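Local coordinates for N-terminal acetyltransferase-like protein (Chaetomium thermophilum, PDB 5NNP), which is probably the auxiliary, TPR-repeat subunit of an N-terminal acetyltransferase of the NatA type, supporting acetyl transfer to the N-termini of proteins, at residues H157-T170 with Y193-R206. Numbering follows the deposited sequence.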
ATOM      1  N   HIS A 157       5.018  21.930   7.146  1.00 36.49           N
ATOM      2  CA  HIS A 157       5.749  21.001   6.288  1.00 33.24           C
ATOM      3  C   HIS A 157       4.901  20.472   5.131  1.00 35.57           C
ATOM      4  O   HIS A 157       5.316  20.518   3.968  1.00 31.03           O
ATOM      5  CB  HIS A 157       6.264  19.839   7.136  1.00 35.38           C
ATOM      6  CG  HIS A 157       7.208  18.936   6.410  1.00 38.93           C
ATOM      7  ND1 HIS A 157       7.557  17.693   6.891  1.00 44.94           N
ATOM      8  CD2 HIS A 157       7.865  19.088   5.239  1.00 33.65           C
ATOM      9  CE1 HIS A 157       8.393  17.117   6.043  1.00 37.86           C
ATOM     10  NE2 HIS A 157       8.595  17.939   5.033  1.00 31.87           N
ATOM     11  N   LEU A 158       3.708  19.980   5.452  1.00 29.21           N
ATOM     12  CA  LEU A 158       2.830  19.425   4.432  1.00 28.08           C
ATOM     13  C   LEU A 158       2.290  20.533   3.536  1.00 38.92           C
ATOM     14  O   LEU A 158       1.890  20.266   2.400  1.00 39.03           O
ATOM     15  CB  LEU A 158       1.679  18.645   5.065  1.00 29.24           C
ATOM     16  CG  LEU A 158       2.060  17.369   5.835  1.00 31.93           C
ATOM     17  CD1 LEU A 158       0.809  16.671   6.387  1.00 30.39           C
ATOM     18  CD2 LEU A 158       2.873  16.425   4.946  1.00 23.86           C
ATOM     19  N   GLU A 159       2.269  21.766   4.051  1.00 38.10           N
ATOM     20  CA  GLU A 159       1.795  22.918   3.285  1.00 34.65           C
ATOM     21  C   GLU A 159       2.829  23.363   2.272  1.00 33.24           C
ATOM     22  O   GLU A 159       2.521  24.149   1.386  1.00 36.31           O
ATOM     23  CB  GLU A 159       1.456  24.112   4.205  1.00 39.73           C
ATOM     24  CG  GLU A 159       0.890  25.341   3.468  1.00 33.89           C
ATOM     25  CD  GLU A 159       0.723  26.583   4.358  1.00 50.46           C
ATOM     26  OE1 GLU A 159      -0.273  27.326   4.185  1.00 56.89           O
ATOM     27  OE2 GLU A 159       1.594  26.844   5.212  1.00 54.25           O
ATOM     28  N   GLY A 160       4.063  22.898   2.427  1.00 33.77           N
ATOM     29  CA  GLY A 160       5.150  23.351   1.566  1.00 28.51           C
ATOM     30  C   GLY A 160       6.032  24.429   2.184  1.00 40.75           C
ATOM     31  O   GLY A 160       7.013  24.844   1.582  1.00 38.33           O
ATOM     32  N   ASN A 161       5.692  24.879   3.392  1.00 34.36           N
ATOM     33  CA  ASN A 161       6.492  25.870   4.100  1.00 33.52           C
ATOM     34  C   ASN A 161       7.567  25.211   4.976  1.00 35.61           C
ATOM     35  O   ASN A 161       7.457  25.172   6.209  1.00 41.09           O
ATOM     36  CB  ASN A 161       5.582  26.762   4.952  1.00 40.44           C
ATOM     37  CG  ASN A 161       6.218  28.087   5.301  1.00 49.66           C
ATOM     38  OD1 ASN A 161       7.439  28.227   5.280  1.00 51.55           O
ATOM     39  ND2 ASN A 161       5.386  29.072   5.638  1.00 57.96           N
ATOM     40  N   LEU A 162       8.606  24.691   4.338  1.00 34.88           N
ATOM     41  CA  LEU A 162       9.665  23.986   5.052  1.00 34.67           C
ATOM     42  C   LEU A 162      10.426  24.900   6.025  1.00 36.93           C
ATOM     43  O   LEU A 162      10.671  24.521   7.167  1.00 42.77           O
ATOM     44  CB  LEU A 162      10.622  23.341   4.049  1.00 42.98           C
ATOM     45  CG  LEU A 162      10.189  21.926   3.610  1.00 48.49           C
ATOM     46  CD1 LEU A 162       8.747  21.899   3.136  1.00 38.99           C
ATOM     47  CD2 LEU A 162      11.110  21.373   2.525  1.00 54.23           C
ATOM     48  N   GLU A 163      10.767  26.108   5.594  1.00 35.90           N
ATOM     49  CA  GLU A 163      11.447  27.054   6.471  1.00 42.37           C
ATOM     50  C   GLU A 163      10.690  27.290   7.783  1.00 44.74           C
ATOM     51  O   GLU A 163      11.301  27.307   8.859  1.00 37.99           O
ATOM     52  CB  GLU A 163      11.674  28.398   5.764  1.00 37.79           C
ATOM     53  CG  GLU A 163      12.602  29.346   6.525  1.00 47.15           C
ATOM     54  CD  GLU A 163      12.909  30.625   5.754  1.00 65.35           C
ATOM     55  OE1 GLU A 163      12.402  30.776   4.623  1.00 73.78           O
ATOM     56  OE2 GLU A 163      13.656  31.479   6.274  1.00 66.92           O
ATOM     57  N   LYS A 164       9.374  27.470   7.713  1.00 40.53           N
ATOM     58  CA  LYS A 164       8.625  27.711   8.941  1.00 45.03           C
ATOM     59  C   LYS A 164       8.515  26.429   9.779  1.00 41.89           C
ATOM     60  O   LYS A 164       8.522  26.477  11.005  1.00 45.32           O
ATOM     61  CB  LYS A 164       7.237  28.283   8.637  1.00 51.06           C
ATOM     62  CG  LYS A 164       6.761  29.318   9.656  1.00 58.10           C
ATOM     63  CD  LYS A 164       7.644  30.559   9.630  1.00 64.36           C
ATOM     64  CE  LYS A 164       7.131  31.655  10.559  1.00 71.23           C
ATOM     65  NZ  LYS A 164       7.013  31.166  11.956  1.00 75.38           N
ATOM     66  N   ALA A 165       8.426  25.276   9.130  1.00 35.34           N
ATOM     67  CA  ALA A 165       8.348  24.041   9.892  1.00 37.59           C
ATOM     68  C   ALA A 165       9.648  23.802  10.664  1.00 42.43           C
ATOM     69  O   ALA A 165       9.632  23.339  11.810  1.00 44.82           O
ATOM     70  CB  ALA A 165       8.041  22.862   8.978  1.00 36.98           C
ATOM     71  N   GLU A 166      10.777  24.104  10.040  1.00 37.14           N
ATOM     72  CA  GLU A 166      12.040  23.952  10.733  1.00 34.58           C
ATOM     73  C   GLU A 166      12.132  24.933  11.913  1.00 37.20           C
ATOM     74  O   GLU A 166      12.596  24.589  13.001  1.00 40.55           O
ATOM     75  CB  GLU A 166      13.212  24.154   9.786  1.00 30.58           C
ATOM     76  CG  GLU A 166      14.518  23.809  10.458  1.00 41.31           C
ATOM     77  CD  GLU A 166      15.725  24.186   9.656  1.00 41.87           C
ATOM     78  OE1 GLU A 166      15.606  24.340   8.414  1.00 41.26           O
ATOM     79  OE2 GLU A 166      16.798  24.324  10.282  1.00 51.72           O
ATOM     80  N   HIS A 167      11.658  26.148  11.687  1.00 35.24           N
ATOM     81  CA  HIS A 167      11.627  27.185  12.708  1.00 37.81           C
ATOM     82  C   HIS A 167      10.829  26.763  13.953  1.00 37.83           C
ATOM     83  O   HIS A 167      11.257  26.994  15.082  1.00 40.33           O
ATOM     84  CB  HIS A 167      11.043  28.463  12.100  1.00 31.92           C
ATOM     85  CG  HIS A 167      10.918  29.598  13.066  1.00 47.19           C
ATOM     86  ND1 HIS A 167       9.698  30.108  13.455  1.00 58.03           N
ATOM     87  CD2 HIS A 167      11.855  30.329  13.713  1.00 43.06           C
ATOM     88  CE1 HIS A 167       9.889  31.104  14.299  1.00 45.03           C
ATOM     89  NE2 HIS A 167      11.187  31.258  14.473  1.00 44.44           N
ATOM     90  N   ILE A 168       9.668  26.145  13.739  1.00 38.82           N
ATOM     91  CA  ILE A 168       8.813  25.728  14.844  1.00 31.61           C
ATOM     92  C   ILE A 168       9.506  24.628  15.633  1.00 38.64           C
ATOM     93  O   ILE A 168       9.488  24.647  16.867  1.00 42.74           O
ATOM     94  CB  ILE A 168       7.434  25.250  14.350  1.00 29.95           C
ATOM     95  CG1 ILE A 168       6.641  26.426  13.767  1.00 27.54           C
ATOM     96  CG2 ILE A 168       6.646  24.610  15.468  1.00 26.53           C
ATOM     97  CD1 ILE A 168       6.625  27.684  14.687  1.00 28.46           C
ATOM     98  N   LEU A 169      10.155  23.699  14.924  1.00 36.91           N
ATOM     99  CA  LEU A 169      10.881  22.605  15.562  1.00 32.02           C
ATOM    100  C   LEU A 169      12.059  23.115  16.374  1.00 43.46           C
ATOM    101  O   LEU A 169      12.259  22.697  17.525  1.00 39.05           O
ATOM    102  CB  LEU A 169      11.364  21.596  14.524  1.00 32.32           C
ATOM    103  CG  LEU A 169      10.257  20.685  13.977  1.00 31.58           C
ATOM    104  CD1 LEU A 169      10.724  19.892  12.754  1.00 30.70           C
ATOM    105  CD2 LEU A 169       9.758  19.758  15.056  1.00 26.97           C
ATOM    106  N   THR A 170      12.836  24.020  15.784  1.00 37.22           N
ATOM    107  CA  THR A 170      13.988  24.545  16.485  1.00 37.15           C
ATOM    108  C   THR A 170      13.564  25.422  17.661  1.00 48.11           C
ATOM    109  O   THR A 170      14.250  25.466  18.690  1.00 53.67           O
ATOM    110  CB  THR A 170      14.895  25.370  15.565  1.00 44.60           C
ATOM    111  OG1 THR A 170      15.384  24.549  14.494  1.00 42.56           O
ATOM    112  CG2 THR A 170      16.073  25.944  16.371  1.00 39.73           C
ATOM    113  N   TYR A 193      13.216  13.990  12.264  1.00 25.28           N
ATOM    114  CA  TYR A 193      12.220  14.666  11.433  1.00 31.65           C
ATOM    115  C   TYR A 193      12.738  16.021  10.939  1.00 31.42           C
ATOM    116  O   TYR A 193      12.689  16.312   9.732  1.00 34.80           O
ATOM    117  CB  TYR A 193      10.902  14.827  12.198  1.00 30.92           C
ATOM    118  CG  TYR A 193       9.817  15.564  11.436  1.00 36.67           C
ATOM    119  CD1 TYR A 193       9.440  15.169  10.162  1.00 35.94           C
ATOM    120  CD2 TYR A 193       9.152  16.648  12.008  1.00 45.25           C
ATOM    121  CE1 TYR A 193       8.442  15.848   9.462  1.00 38.08           C
ATOM    122  CE2 TYR A 193       8.150  17.326  11.324  1.00 43.87           C
ATOM    123  CZ  TYR A 193       7.800  16.925  10.052  1.00 41.16           C
ATOM    124  OH  TYR A 193       6.808  17.607   9.381  1.00 39.37           O
ATOM    125  N   LYS A 194      13.258  16.833  11.863  1.00 34.61           N
ATOM    126  CA  LYS A 194      13.912  18.101  11.515  1.00 34.56           C
ATOM    127  C   LYS A 194      15.053  17.880  10.521  1.00 45.02           C
ATOM    128  O   LYS A 194      15.202  18.646   9.564  1.00 50.85           O
ATOM    129  CB  LYS A 194      14.441  18.813  12.766  1.00 31.57           C
ATOM    130  CG  LYS A 194      15.302  20.087  12.470  1.00 38.66           C
ATOM    131  CD  LYS A 194      15.930  20.693  13.747  1.00 30.57           C
ATOM    132  CE  LYS A 194      16.732  21.931  13.468  1.00 33.48           C
ATOM    133  NZ  LYS A 194      17.447  22.468  14.685  1.00 33.22           N
ATOM    134  N   ASN A 195      15.861  16.843  10.743  1.00 43.32           N
ATOM    135  CA  ASN A 195      16.943  16.539   9.811  1.00 39.87           C
ATOM    136  C   ASN A 195      16.408  16.286   8.397  1.00 39.13           C
ATOM    137  O   ASN A 195      16.939  16.832   7.434  1.00 31.52           O
ATOM    138  CB  ASN A 195      17.780  15.338  10.273  1.00 39.02           C
ATOM    139  CG  ASN A 195      19.068  15.166   9.445  1.00 45.53           C
ATOM    140  OD1 ASN A 195      19.081  14.449   8.439  1.00 35.84           O
ATOM    141  ND2 ASN A 195      20.152  15.849   9.862  1.00 46.76           N
ATOM    142  N   THR A 196      15.356  15.478   8.262  1.00 31.89           N
ATOM    143  CA  THR A 196      14.826  15.229   6.927  1.00 29.56           C
ATOM    144  C   THR A 196      14.325  16.540   6.323  1.00 35.86           C
ATOM    145  O   THR A 196      14.409  16.742   5.116  1.00 38.32           O
ATOM    146  CB  THR A 196      13.697  14.179   6.916  1.00 27.52           C
ATOM    147  OG1 THR A 196      12.567  14.653   7.658  1.00 34.25           O
ATOM    148  CG2 THR A 196      14.177  12.868   7.493  1.00 26.25           C
ATOM    149  N   ILE A 197      13.840  17.445   7.166  1.00 42.16           N
ATOM    150  CA  ILE A 197      13.323  18.723   6.667  1.00 45.40           C
ATOM    151  C   ILE A 197      14.438  19.598   6.100  1.00 45.60           C
ATOM    152  O   ILE A 197      14.279  20.202   5.037  1.00 46.78           O
ATOM    153  CB  ILE A 197      12.542  19.479   7.766  1.00 39.10           C
ATOM    154  CG1 ILE A 197      11.189  18.792   7.959  1.00 35.06           C
ATOM    155  CG2 ILE A 197      12.332  20.936   7.383  1.00 28.35           C
ATOM    156  CD1 ILE A 197      10.372  19.280   9.139  1.00 39.44           C
ATOM    157  N   ILE A 198      15.568  19.646   6.795  1.00 39.16           N
ATOM    158  CA  ILE A 198      16.732  20.352   6.283  1.00 36.89           C
ATOM    159  C   ILE A 198      17.167  19.823   4.912  1.00 37.63           C
ATOM    160  O   ILE A 198      17.498  20.590   4.023  1.00 48.35           O
ATOM    161  CB  ILE A 198      17.916  20.251   7.257  1.00 41.93           C
ATOM    162  CG1 ILE A 198      17.555  20.907   8.595  1.00 39.56           C
ATOM    163  CG2 ILE A 198      19.164  20.898   6.648  1.00 45.49           C
ATOM    164  CD1 ILE A 198      18.645  20.821   9.672  1.00 35.80           C
ATOM    165  N   ALA A 199      17.154  18.511   4.728  1.00 42.38           N
ATOM    166  CA  ALA A 199      17.591  17.945   3.464  1.00 46.91           C
ATOM    167  C   ALA A 199      16.567  18.253   2.374  1.00 42.77           C
ATOM    168  O   ALA A 199      16.928  18.638   1.265  1.00 35.93           O
ATOM    169  CB  ALA A 199      17.824  16.448   3.596  1.00 31.49           C
ATOM    170  N   GLU A 200      15.287  18.108   2.698  1.00 40.23           N
ATOM    171  CA  GLU A 200      14.251  18.454   1.728  1.00 45.82           C
ATOM    172  C   GLU A 200      14.358  19.929   1.296  1.00 51.05           C
ATOM    173  O   GLU A 200      13.986  20.270   0.178  1.00 49.10           O
ATOM    174  CB  GLU A 200      12.856  18.159   2.283  1.00 41.54           C
ATOM    175  CG  GLU A 200      12.534  16.678   2.355  1.00 48.03           C
ATOM    176  CD  GLU A 200      11.060  16.403   2.574  1.00 55.08           C
ATOM    177  OE1 GLU A 200      10.719  15.226   2.863  1.00 53.90           O
ATOM    178  OE2 GLU A 200      10.257  17.361   2.457  1.00 48.20           O
ATOM    179  N   ARG A 201      14.883  20.793   2.166  1.00 44.32           N
ATOM    180  CA  ARG A 201      15.126  22.170   1.763  1.00 46.01           C
ATOM    181  C   ARG A 201      16.308  22.215   0.795  1.00 50.92           C
ATOM    182  O   ARG A 201      16.528  23.229   0.141  1.00 50.27           O
ATOM    183  CB  ARG A 201      15.371  23.081   2.970  1.00 37.03           C
ATOM    184  CG  ARG A 201      14.183  23.112   3.916  1.00 42.90           C
ATOM    185  CD  ARG A 201      14.396  24.070   5.062  1.00 42.52           C
ATOM    186  NE  ARG A 201      14.624  25.421   4.572  1.00 42.96           N
ATOM    187  CZ  ARG A 201      15.062  26.423   5.322  1.00 45.11           C
ATOM    188  NH1 ARG A 201      15.336  26.218   6.608  1.00 49.63           N
ATOM    189  NH2 ARG A 201      15.240  27.619   4.781  1.00 44.23           N
ATOM    190  N   GLY A 202      17.051  21.112   0.692  1.00 47.76           N
ATOM    191  CA  GLY A 202      18.086  20.982  -0.326  1.00 45.46           C
ATOM    192  C   GLY A 202      19.469  21.326   0.176  1.00 52.47           C
ATOM    193  O   GLY A 202      20.409  21.456  -0.602  1.00 51.87           O
ATOM    194  N   ASP A 203      19.585  21.475   1.491  1.00 56.79           N
ATOM    195  CA  ASP A 203      20.841  21.839   2.132  1.00 53.39           C
ATOM    196  C   ASP A 203      21.561  20.600   2.660  1.00 52.60           C
ATOM    197  O   ASP A 203      21.605  20.363   3.865  1.00 48.77           O
ATOM    198  CB  ASP A 203      20.574  22.813   3.270  1.00 57.65           C
ATOM    199  CG  ASP A 203      21.724  23.762   3.509  1.00 67.43           C
ATOM    200  OD1 ASP A 203      21.452  24.908   3.927  1.00 72.16           O
ATOM    201  OD2 ASP A 203      22.890  23.364   3.285  1.00 70.86           O
ATOM    202  N   ILE A 204      22.117  19.804   1.754  1.00 49.23           N
ATOM    203  CA  ILE A 204      22.716  18.537   2.137  1.00 49.13           C
ATOM    204  C   ILE A 204      23.934  18.758   3.027  1.00 55.57           C
ATOM    205  O   ILE A 204      24.213  17.984   3.934  1.00 62.87           O
ATOM    206  CB  ILE A 204      23.110  17.710   0.901  1.00 46.56           C
ATOM    207  CG1 ILE A 204      21.874  17.452   0.032  1.00 41.80           C
ATOM    208  CG2 ILE A 204      23.744  16.401   1.322  1.00 44.62           C
ATOM    209  CD1 ILE A 204      20.729  16.834   0.787  1.00 37.89           C
ATOM    210  N   GLU A 205      24.656  19.830   2.767  1.00 56.41           N
ATOM    211  CA  GLU A 205      25.789  20.188   3.600  1.00 63.15           C
ATOM    212  C   GLU A 205      25.363  20.371   5.062  1.00 57.71           C
ATOM    213  O   GLU A 205      26.008  19.881   5.983  1.00 51.81           O
ATOM    214  CB  GLU A 205      26.432  21.466   3.066  1.00 72.66           C
ATOM    215  CG  GLU A 205      27.579  21.989   3.899  1.00 86.02           C
ATOM    216  CD  GLU A 205      28.824  21.153   3.738  1.00 92.47           C
ATOM    217  OE1 GLU A 205      28.998  20.577   2.645  1.00 99.15           O
ATOM    218  OE2 GLU A 205      29.620  21.070   4.698  1.00 88.78           O
ATOM    219  N   ARG A 206      24.267  21.083   5.272  1.00 55.41           N
ATOM    220  CA  ARG A 206      23.840  21.403   6.621  1.00 47.73           C
ATOM    221  C   ARG A 206      23.215  20.204   7.314  1.00 51.66           C
ATOM    222  O   ARG A 206      23.369  20.026   8.525  1.00 60.17           O
ATOM    223  CB  ARG A 206      22.852  22.559   6.599  1.00 44.95           C
ATOM    224  CG  ARG A 206      22.801  23.336   7.888  1.00 39.84           C
ATOM    225  CD  ARG A 206      21.934  24.545   7.721  1.00 39.82           C
ATOM    226  NE  ARG A 206      20.606  24.362   8.300  1.00 43.03           N
ATOM    227  CZ  ARG A 206      19.477  24.476   7.614  1.00 43.42           C
ATOM    228  NH1 ARG A 206      19.502  24.760   6.314  1.00 54.24           N
ATOM    229  NH2 ARG A 206      18.324  24.317   8.232  1.00 38.95           N
TER
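I197 sits as a knob among H157, L162, A165 and E166 where helices 162-170 and 193-200 pack antiparallel, their axes 9.8 Å apart. A beta-branched side chain suits this place because its branches part: CG1 lies over one face of the H157 ring, a CH-pi contact 3.9 Å from the centroid, and carries CD1 on to L169 CD1, while CG2 faces E166 CB. With CG anti to the backbone N (chi1 -171°), the H157 ring swings across to the second helix and uses both nitrogens at its edge. ND1 shares a hydrogen bond of 2.6 Å with Y193 OH, while the two rings meet rim to rim. NE2 donates almost straight (174°) to E200 OE2, approaching from above the carboxylate plane; the other oxygen of E200 pairs with R545 of helix 537-547.

E166, its chain extended, is the knob in the other direction, among K194, I197, I198 and R206; a long acid suits it because its carboxylate can reach both arginines. OE1 forms a salt bridge with R201 NH1 (2.6 Å), lying in the guanidinium plane while the donor comes from above the carboxylate plane. R206 NH2 bridges to OE2, though its N-H bond there is weak (123°), and its NH1 holds the N-cap residue D203. R201 packs its CG on L162 CB, and the bend at chi3 turns one guanidinium face to E163 CG. With a leucine here, E166 OE1 would probably lose its R201 partner and E163 the guanidinium against its CG. The long, straight chain of K194 brings NZ to T170 OG1. Successive helical hairpins of this alpha-solenoid are thus joined by an apolar centre beside a charge network, and the two arginines probably stabilise the ionised form of E166.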